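Local coordinates for protein putative 2,5-diketo-D-gluconic acid reductase B (Sinorhizobium meliloti, PDB 3UP8) that probably reduces methylglyoxal to hydroxyacetone with NADPH, as a TIM-barrel member of the aldo/keto reductase family, at residues G84-R87 and A88-F91; Y101-D104 and A105-S109; K191-Q194 and T195-L199. All coordinates share one frame; numbering follows the deposited sequence.

Contact 1: residues G84-R87 and A88-F91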
ATOM      1  N   GLY A  84     -18.223   4.064  13.243  1.00 30.66           N
ATOM      2  CA  GLY A  84     -18.450   3.343  14.497  1.00 31.65           C
ATOM      3  C   GLY A  84     -17.579   2.102  14.635  1.00 32.07           C
ATOM      4  O   GLY A  84     -17.931   1.151  15.350  1.00 32.59           O
ATOM      5  N   ILE A  85     -16.449   2.102  13.932  1.00 31.73           N
ATOM      6  CA  ILE A  85     -15.452   1.058  14.092  1.00 31.06           C
ATOM      7  C   ILE A  85     -14.434   1.644  15.065  1.00 30.48           C
ATOM      8  O   ILE A  85     -13.986   2.780  14.875  1.00 30.87           O
ATOM      9  CB  ILE A  85     -14.844   0.667  12.729  1.00 31.04           C
ATOM     10  CG1 ILE A  85     -15.936   0.056  11.845  1.00 31.46           C
ATOM     11  CG2 ILE A  85     -13.677  -0.310  12.889  1.00 31.29           C
ATOM     12  CD1 ILE A  85     -15.520  -0.216  10.426  1.00 31.58           C
ATOM     13  N   PRO A  86     -14.100   0.904  16.140  1.00 29.62           N
ATOM     14  CA  PRO A  86     -13.136   1.478  17.074  1.00 28.85           C
ATOM     15  C   PRO A  86     -11.843   1.809  16.323  1.00 28.15           C
ATOM     16  O   PRO A  86     -11.506   1.130  15.345  1.00 27.86           O
ATOM     17  CB  PRO A  86     -12.913   0.360  18.103  1.00 28.91           C
ATOM     18  CG  PRO A  86     -14.144  -0.513  17.990  1.00 29.81           C
ATOM     19  CD  PRO A  86     -14.552  -0.441  16.548  1.00 29.49           C
ATOM     20  N   ARG A  87     -11.157   2.863  16.759  1.00 26.85           N
ATOM     21  CA  ARG A  87      -9.928   3.307  16.116  1.00 25.52           C
ATOM     22  C   ARG A  87      -8.888   2.206  16.109  1.00 25.10           C
ATOM     23  O   ARG A  87      -8.202   2.008  15.103  1.00 25.28           O
ATOM     24  CB  ARG A  87      -9.373   4.562  16.805  1.00 25.22           C
ATOM     25  CG  ARG A  87      -7.930   4.926  16.391  1.00 24.24           C
ATOM     26  CD  ARG A  87      -7.869   5.470  14.971  1.00 21.05           C
ATOM     27  NE  ARG A  87      -6.497   5.732  14.524  1.00 20.50           N
ATOM     28  CZ  ARG A  87      -5.690   4.834  13.953  1.00 19.19           C
ATOM     29  NH1 ARG A  87      -6.084   3.575  13.762  1.00 16.83           N
ATOM     30  NH2 ARG A  87      -4.471   5.197  13.575  1.00 15.91           N
ATOM     31  N   ALA A  88      -8.789   1.487  17.227  1.00 24.33           N
ATOM     32  CA  ALA A  88      -7.811   0.418  17.403  1.00 24.54           C
ATOM     33  C   ALA A  88      -7.990  -0.741  16.413  1.00 23.90           C
ATOM     34  O   ALA A  88      -7.075  -1.545  16.225  1.00 24.21           O
ATOM     35  CB  ALA A  88      -7.830  -0.098  18.856  1.00 24.46           C
ATOM     36  N   ASP A  89      -9.161  -0.814  15.780  1.00 23.00           N
ATOM     37  CA  ASP A  89      -9.460  -1.884  14.820  1.00 22.42           C
ATOM     38  C   ASP A  89      -9.110  -1.516  13.380  1.00 20.90           C
ATOM     39  O   ASP A  89      -9.171  -2.374  12.495  1.00 20.29           O
ATOM     40  CB  ASP A  89     -10.946  -2.271  14.877  1.00 22.82           C
ATOM     41  CG  ASP A  89     -11.342  -2.929  16.197  1.00 24.98           C
ATOM     42  OD1 ASP A  89     -10.457  -3.337  16.984  1.00 27.82           O
ATOM     43  OD2 ASP A  89     -12.559  -3.038  16.433  1.00 28.99           O
ATOM     44  N   VAL A  90      -8.780  -0.250  13.132  1.00 18.94           N
ATOM     45  CA  VAL A  90      -8.431   0.176  11.780  1.00 18.32           C
ATOM     46  C   VAL A  90      -6.924   0.387  11.692  1.00 17.51           C
ATOM     47  O   VAL A  90      -6.312   0.911  12.616  1.00 17.27           O
ATOM     48  CB  VAL A  90      -9.179   1.464  11.348  1.00 19.24           C
ATOM     49  CG1 VAL A  90      -8.753   1.914   9.946  1.00 19.65           C
ATOM     50  CG2 VAL A  90     -10.700   1.243  11.364  1.00 19.31           C
ATOM     51  N   PHE A  91      -6.341  -0.035  10.579  1.00 15.92           N
ATOM     52  CA  PHE A  91      -4.934   0.237  10.293  1.00 15.16           C
ATOM     53  C   PHE A  91      -4.872   1.394   9.304  1.00 14.59           C
ATOM     54  O   PHE A  91      -5.292   1.263   8.150  1.00 14.65           O
ATOM     55  CB  PHE A  91      -4.257  -1.003   9.717  1.00 14.68           C
ATOM     56  CG  PHE A  91      -2.769  -0.880   9.623  1.00 13.21           C
ATOM     57  CD1 PHE A  91      -1.954  -1.466  10.579  1.00 12.10           C
ATOM     58  CD2 PHE A  91      -2.188  -0.151   8.593  1.00 11.99           C
ATOM     59  CE1 PHE A  91      -0.549  -1.331  10.511  1.00 11.72           C
ATOM     60  CE2 PHE A  91      -0.799  -0.012   8.515  1.00 11.59           C
ATOM     61  CZ  PHE A  91       0.014  -0.603   9.479  1.00  9.24           C
TER
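Ile-85 meets Val-90 and Asp-89 through a single methyl. With CG1 set beside the backbone N (chi1 -64°), Ile-85 CG2 takes the place anti to that nitrogen and lies 3.7 Å from Val-90 CG2, the two side chains crossing at about a right angle; the same CG2 also touches the CB of Asp-89. Pro-86 follows with its ring against the carboxylate of Asp-89, where Asp-89 OD2 is 3.3 Å from the Pro-86 CD and nearly as close to CG. The carbonyl of Pro-86 accepts the N-H of Asp-89, its O 3.1 Å from Asp-89 N. Val-90 N reaches Arg-87 O in the same i to i+3 manner, and these two bonds define a short 3-10 turn over 87-89. The turn lies in the loop that brings the chain from helix 73-83 at the surface into strand 91-96 of the TIM barrel, where Phe-91 joins the sheet beside Arg-62 and Val-64. Arg-87 leaves the turn with CG anti to the backbone N and bends at chi2 (72°), which brings the guanidinium forward alongside Val-90. Its NH1 comes 2.9 Å from Val-90 O, which lies at the edge of the group and in its plane. NH1 also forms a salt bridge with Asp-123, while NE and NH2 bond to Thr-119 OG1 and His-121 O. A methionine in place of Arg-87 would probably leave the Asp-123 carboxylate without its mate and untie this loop from the segment leading into strand 122-127.

Contact 2: residues Y101-D104 and A105-S109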
ATOM      1  N   TYR A 101       9.748  17.494   3.475  1.00 14.81           N
ATOM      2  CA  TYR A 101      10.854  16.661   3.954  1.00 14.77           C
ATOM      3  C   TYR A 101      11.839  17.287   4.944  1.00 15.52           C
ATOM      4  O   TYR A 101      12.386  16.581   5.772  1.00 15.10           O
ATOM      5  CB  TYR A 101      11.609  16.059   2.772  1.00 14.48           C
ATOM      6  CG  TYR A 101      10.970  14.799   2.220  1.00 14.07           C
ATOM      7  CD1 TYR A 101      11.516  14.175   1.107  1.00 15.61           C
ATOM      8  CD2 TYR A 101       9.829  14.230   2.805  1.00 14.34           C
ATOM      9  CE1 TYR A 101      10.977  13.005   0.586  1.00 15.78           C
ATOM     10  CE2 TYR A 101       9.265  13.047   2.281  1.00 15.38           C
ATOM     11  CZ  TYR A 101       9.851  12.451   1.166  1.00 16.43           C
ATOM     12  OH  TYR A 101       9.356  11.290   0.617  1.00 16.47           O
ATOM     13  N   ARG A 102      12.068  18.596   4.873  1.00 16.18           N
ATOM     14  CA  ARG A 102      12.946  19.228   5.863  1.00 17.92           C
ATOM     15  C   ARG A 102      12.349  19.071   7.262  1.00 17.77           C
ATOM     16  O   ARG A 102      11.126  19.127   7.430  1.00 17.63           O
ATOM     17  CB  ARG A 102      13.181  20.701   5.527  1.00 18.56           C
ATOM     18  CG  ARG A 102      13.879  20.898   4.180  1.00 22.09           C
ATOM     19  CD  ARG A 102      14.422  22.311   4.001  1.00 30.16           C
ATOM     20  NE  ARG A 102      15.001  22.837   5.242  1.00 35.57           N
ATOM     21  CZ  ARG A 102      15.495  24.065   5.386  1.00 39.08           C
ATOM     22  NH1 ARG A 102      15.505  24.915   4.363  1.00 40.81           N
ATOM     23  NH2 ARG A 102      15.979  24.449   6.560  1.00 40.67           N
ATOM     24  N   HIS A 103      13.206  18.864   8.257  1.00 17.91           N
ATOM     25  CA  HIS A 103      12.756  18.512   9.618  1.00 17.92           C
ATOM     26  C   HIS A 103      11.520  19.276  10.123  1.00 18.17           C
ATOM     27  O   HIS A 103      10.515  18.659  10.488  1.00 17.45           O
ATOM     28  CB  HIS A 103      13.882  18.658  10.656  1.00 17.54           C
ATOM     29  CG  HIS A 103      13.418  18.414  12.055  1.00 17.53           C
ATOM     30  ND1 HIS A 103      13.053  19.432  12.906  1.00 17.88           N
ATOM     31  CD2 HIS A 103      13.168  17.261  12.720  1.00 17.06           C
ATOM     32  CE1 HIS A 103      12.657  18.921  14.060  1.00 17.98           C
ATOM     33  NE2 HIS A 103      12.719  17.603  13.974  1.00 18.57           N
ATOM     34  N   ASP A 104      11.604  20.604  10.168  1.00 18.31           N
ATOM     35  CA  ASP A 104      10.516  21.397  10.760  1.00 19.02           C
ATOM     36  C   ASP A 104       9.197  21.281   9.976  1.00 18.19           C
ATOM     37  O   ASP A 104       8.140  21.170  10.585  1.00 18.08           O
ATOM     38  CB  ASP A 104      10.917  22.863  10.944  1.00 20.19           C
ATOM     39  CG  ASP A 104      11.965  23.068  12.068  1.00 23.08           C
ATOM     40  OD1 ASP A 104      12.474  22.090  12.669  1.00 24.94           O
ATOM     41  OD2 ASP A 104      12.282  24.237  12.348  1.00 27.48           O
ATOM     42  N   ALA A 105       9.266  21.331   8.644  1.00 17.08           N
ATOM     43  CA  ALA A 105       8.099  21.104   7.784  1.00 16.62           C
ATOM     44  C   ALA A 105       7.550  19.674   7.937  1.00 16.07           C
ATOM     45  O   ALA A 105       6.337  19.444   7.851  1.00 14.96           O
ATOM     46  CB  ALA A 105       8.456  21.393   6.324  1.00 16.50           C
ATOM     47  N   PHE A 106       8.451  18.718   8.163  1.00 15.26           N
ATOM     48  CA  PHE A 106       8.088  17.310   8.311  1.00 15.29           C
ATOM     49  C   PHE A 106       7.201  17.145   9.542  1.00 15.54           C
ATOM     50  O   PHE A 106       6.079  16.643   9.452  1.00 15.73           O
ATOM     51  CB  PHE A 106       9.375  16.477   8.474  1.00 15.25           C
ATOM     52  CG  PHE A 106       9.197  14.993   8.266  1.00 15.78           C
ATOM     53  CD1 PHE A 106       9.865  14.354   7.223  1.00 14.67           C
ATOM     54  CD2 PHE A 106       8.399  14.235   9.120  1.00 15.39           C
ATOM     55  CE1 PHE A 106       9.732  12.991   7.036  1.00 17.61           C
ATOM     56  CE2 PHE A 106       8.264  12.856   8.944  1.00 17.82           C
ATOM     57  CZ  PHE A 106       8.933  12.234   7.899  1.00 16.97           C
ATOM     58  N   ILE A 107       7.720  17.583  10.683  1.00 15.66           N
ATOM     59  CA  ILE A 107       7.042  17.473  11.961  1.00 16.01           C
ATOM     60  C   ILE A 107       5.694  18.182  11.888  1.00 15.56           C
ATOM     61  O   ILE A 107       4.678  17.612  12.302  1.00 15.66           O
ATOM     62  CB  ILE A 107       7.905  18.079  13.116  1.00 16.27           C
ATOM     63  CG1 ILE A 107       9.255  17.367  13.237  1.00 17.76           C
ATOM     64  CG2 ILE A 107       7.163  18.081  14.435  1.00 16.24           C
ATOM     65  CD1 ILE A 107       9.209  15.835  13.326  1.00 14.64           C
ATOM     66  N   ALA A 108       5.684  19.400  11.344  1.00 15.28           N
ATOM     67  CA  ALA A 108       4.425  20.172  11.223  1.00 15.30           C
ATOM     68  C   ALA A 108       3.396  19.465  10.330  1.00 15.03           C
ATOM     69  O   ALA A 108       2.202  19.419  10.661  1.00 14.52           O
ATOM     70  CB  ALA A 108       4.698  21.600  10.728  1.00 16.03           C
ATOM     71  N   SER A 109       3.854  18.901   9.212  1.00 14.35           N
ATOM     72  CA  SER A 109       2.931  18.219   8.285  1.00 14.34           C
ATOM     73  C   SER A 109       2.263  16.996   8.910  1.00 13.65           C
ATOM     74  O   SER A 109       1.145  16.637   8.539  1.00 13.83           O
ATOM     75  CB  SER A 109       3.620  17.846   6.968  1.00 13.67           C
ATOM     76  OG  SER A 109       4.431  16.703   7.128  1.00 13.68           O
TER
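His-103 and Ile-107 pack one turn apart in the first turns of helix 103-117, a local i to i+4 contact at the start of the helix that links strands 91-96 and 122-127 in a beta-alpha-beta unit of the barrel. Ile-107 CG1 lies over one face of the imidazole, 3.9 Å from the ring centroid and 25° off the normal, a CH-pi contact displaced toward His-103 NE2, the nearest ring atom at 3.5 Å from CG1. The histidine reaches this position because its CG is anti to the backbone N (chi1 175°), which carries the ring forward along the helix to Ile-107. A second hold comes from within the first turn: His-103 ND1 donates to Asp-104 OD1 at 2.7 Å, the acceptor lying close to the ring plane. Beneath the side chains, Ile-107 N bonds to His-103 O almost straight, at 173°, and Phe-106 N bonds to the O of Arg-102, the N-cap residue. On the inner side of the helix Phe-106 CD1 comes 3.7 Å from Tyr-101 O, which sits at the edge of the phenyl ring; the two aromatic rings touch more loosely, Tyr-101 CD2 to Phe-106 CE1 being 4.4 Å. Phe-106 continues inward against Val-96, Leu-125 and Leu-127, whereas the hydroxyl of Tyr-101 bonds to Trp-129 O. Helix 136-148 covers the histidine side, where His-103 NE2 bonds to Glu-145 OE1. With a carboxylate at each ring nitrogen, the imidazole is fixed in rotation as well as covered on one face, and the two acidic neighbours would be expected to favour its protonated, cationic form.

Contact 3: residues K191-Q194 and T195-L199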
ATOM      1  N   LYS A 191      13.754  -8.225  -7.655  1.00 21.37           N
ATOM      2  CA  LYS A 191      14.845  -7.694  -6.825  1.00 21.93           C
ATOM      3  C   LYS A 191      14.304  -6.992  -5.568  1.00 20.77           C
ATOM      4  O   LYS A 191      14.779  -7.235  -4.466  1.00 20.58           O
ATOM      5  CB  LYS A 191      15.744  -6.731  -7.613  1.00 22.78           C
ATOM      6  CG  LYS A 191      16.649  -7.376  -8.666  1.00 26.02           C
ATOM      7  CD  LYS A 191      17.632  -6.314  -9.219  1.00 31.42           C
ATOM      8  CE  LYS A 191      18.293  -6.766 -10.531  1.00 33.78           C
ATOM      9  NZ  LYS A 191      19.182  -5.705 -11.111  1.00 34.26           N
ATOM     10  N   VAL A 192      13.293  -6.148  -5.742  1.00 20.03           N
ATOM     11  CA  VAL A 192      12.664  -5.474  -4.605  1.00 18.81           C
ATOM     12  C   VAL A 192      12.119  -6.471  -3.567  1.00 18.93           C
ATOM     13  O   VAL A 192      12.350  -6.313  -2.363  1.00 17.99           O
ATOM     14  CB  VAL A 192      11.587  -4.461  -5.084  1.00 18.66           C
ATOM     15  CG1 VAL A 192      10.687  -4.016  -3.938  1.00 17.10           C
ATOM     16  CG2 VAL A 192      12.276  -3.241  -5.748  1.00 17.42           C
ATOM     17  N   LEU A 193      11.414  -7.507  -4.029  1.00 19.05           N
ATOM     18  CA  LEU A 193      10.884  -8.530  -3.121  1.00 19.98           C
ATOM     19  C   LEU A 193      11.975  -9.250  -2.351  1.00 20.29           C
ATOM     20  O   LEU A 193      11.832  -9.518  -1.149  1.00 19.65           O
ATOM     21  CB  LEU A 193      10.065  -9.571  -3.887  1.00 20.53           C
ATOM     22  CG  LEU A 193       8.557  -9.414  -3.956  1.00 23.71           C
ATOM     23  CD1 LEU A 193       8.008 -10.428  -4.975  1.00 26.81           C
ATOM     24  CD2 LEU A 193       7.913  -9.590  -2.575  1.00 24.88           C
ATOM     25  N   GLN A 194      13.055  -9.585  -3.050  1.00 20.95           N
ATOM     26  CA  GLN A 194      14.156 -10.325  -2.443  1.00 21.89           C
ATOM     27  C   GLN A 194      14.832  -9.477  -1.370  1.00 20.49           C
ATOM     28  O   GLN A 194      15.149  -9.976  -0.295  1.00 20.52           O
ATOM     29  CB  GLN A 194      15.154 -10.816  -3.510  1.00 22.64           C
ATOM     30  CG  GLN A 194      14.485 -11.805  -4.514  1.00 27.21           C
ATOM     31  CD  GLN A 194      15.439 -12.422  -5.545  1.00 32.36           C
ATOM     32  OE1 GLN A 194      16.350 -11.758  -6.051  1.00 35.84           O
ATOM     33  NE2 GLN A 194      15.204 -13.691  -5.882  1.00 33.61           N
ATOM     34  N   THR A 195      15.029  -8.195  -1.659  1.00 19.82           N
ATOM     35  CA  THR A 195      15.602  -7.271  -0.672  1.00 19.15           C
ATOM     36  C   THR A 195      14.645  -7.093   0.504  1.00 18.03           C
ATOM     37  O   THR A 195      15.064  -7.142   1.652  1.00 17.80           O
ATOM     38  CB  THR A 195      15.965  -5.917  -1.311  1.00 19.21           C
ATOM     39  OG1 THR A 195      16.975  -6.121  -2.296  1.00 19.41           O
ATOM     40  CG2 THR A 195      16.484  -4.922  -0.283  1.00 20.06           C
ATOM     41  N   ALA A 196      13.356  -6.909   0.220  1.00 17.78           N
ATOM     42  CA  ALA A 196      12.361  -6.791   1.296  1.00 17.60           C
ATOM     43  C   ALA A 196      12.457  -7.951   2.276  1.00 18.00           C
ATOM     44  O   ALA A 196      12.560  -7.747   3.483  1.00 17.30           O
ATOM     45  CB  ALA A 196      10.953  -6.686   0.721  1.00 17.44           C
ATOM     46  N   ARG A 197      12.428  -9.170   1.749  1.00 18.30           N
ATOM     47  CA  ARG A 197      12.476 -10.376   2.568  1.00 19.65           C
ATOM     48  C   ARG A 197      13.770 -10.519   3.390  1.00 20.19           C
ATOM     49  O   ARG A 197      13.728 -10.922   4.556  1.00 20.47           O
ATOM     50  CB  ARG A 197      12.219 -11.614   1.698  1.00 19.91           C
ATOM     51  CG  ARG A 197      10.754 -11.743   1.280  1.00 21.13           C
ATOM     52  CD  ARG A 197      10.569 -12.748   0.160  1.00 21.85           C
ATOM     53  NE  ARG A 197       9.170 -12.840  -0.267  1.00 23.00           N
ATOM     54  CZ  ARG A 197       8.796 -13.158  -1.505  1.00 23.81           C
ATOM     55  NH1 ARG A 197       9.720 -13.397  -2.425  1.00 23.69           N
ATOM     56  NH2 ARG A 197       7.509 -13.219  -1.833  1.00 23.44           N
ATOM     57  N   ARG A 198      14.905 -10.164   2.800  1.00 20.89           N
ATOM     58  CA  ARG A 198      16.168 -10.120   3.549  1.00 21.56           C
ATOM     59  C   ARG A 198      16.125  -9.100   4.696  1.00 21.16           C
ATOM     60  O   ARG A 198      16.607  -9.377   5.799  1.00 21.42           O
ATOM     61  CB  ARG A 198      17.342  -9.830   2.619  1.00 22.48           C
ATOM     62  CG  ARG A 198      18.714  -9.922   3.306  1.00 27.30           C
ATOM     63  CD  ARG A 198      19.889  -9.665   2.359  1.00 33.06           C
ATOM     64  NE  ARG A 198      19.880  -8.314   1.788  1.00 36.72           N
ATOM     65  CZ  ARG A 198      20.284  -7.216   2.429  1.00 38.35           C
ATOM     66  NH1 ARG A 198      20.732  -7.280   3.685  1.00 38.92           N
ATOM     67  NH2 ARG A 198      20.233  -6.047   1.812  1.00 38.59           N
ATOM     68  N   LEU A 199      15.522  -7.940   4.446  1.00 19.45           N
ATOM     69  CA  LEU A 199      15.473  -6.879   5.452  1.00 19.19           C
ATOM     70  C   LEU A 199      14.291  -7.024   6.416  1.00 18.82           C
ATOM     71  O   LEU A 199      14.202  -6.313   7.414  1.00 17.99           O
ATOM     72  CB  LEU A 199      15.488  -5.494   4.785  1.00 18.39           C
ATOM     73  CG  LEU A 199      16.717  -5.157   3.932  1.00 18.94           C
ATOM     74  CD1 LEU A 199      16.482  -3.901   3.105  1.00 20.49           C
ATOM     75  CD2 LEU A 199      17.986  -4.993   4.791  1.00 22.03           C
TER
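Leu-193 and Arg-197 lie side by side one helical turn apart, pointing the same way. The leucine brings Leu-193 CD2 over one face of the guanidinium, 3.7 Å from Arg-197 NH2 and offset toward the rim of the flat group. Arg-197 reaches this position by setting CG beside the backbone N, anti to the carbonyl carbon (chi1 -73°), and then running extended from CG to NE, so that the chain passes back over the carbonyl of Leu-193, whose O is 3.5 Å from Arg-197 CG. Thr-195 uses its side chain differently: Thr-195 OG1, also anti to the carbonyl carbon, turns back to Lys-191 O and makes a weak hydrogen bond of 3.3 Å. Lys-191 O also accepts Thr-195 N, at 3.0 Å, and therefore takes two donors from the same residue. The regular i to i+4 pattern goes on through Ala-196 N to Val-192 O, 2.8 Å, and Arg-198 N to Gln-194 O. All this belongs to helix 190-199, which joins strands 176-182 and 202-206 on the outside of the barrel. Val-192 and Leu-193 pack inward on Leu-203, while Thr-195 and Ala-196 meet helix 162-171. Arg-198 forms a salt bridge with Glu-166 of that same neighbouring helix. Beyond the leucine, Arg-197 NE pairs with Asp-244 OD2 and NH2 bonds to Gln-243 O. The guanidinium thus combines an apolar cover on one face with polar partners at NE and NH2, which would be expected to hold it flat against the leucine and limit its turning.

In the fold
Contacts 1, 2 and 3 follow one another along the chain and belong to different parts of the layer around the barrel. None touches another: their centres are 27 to 30 Å apart, and the nearest atoms of contacts 1 and 2 are about 14 Å apart. Contacts 1 and 2 flank the same strand, 91-96, the first in the loop leading into it and the second at the start of the helix after it. Contact 2 alone comes near the predicted active site, the side chain of Tyr-101 lying about 4 Å from that of His-128, predicted to bind substrate, and about 7 Å from that of Lys-95, predicted to lower the pKa of the active-site tyrosine. Contacts 1 and 3 lie away from the annotated sites.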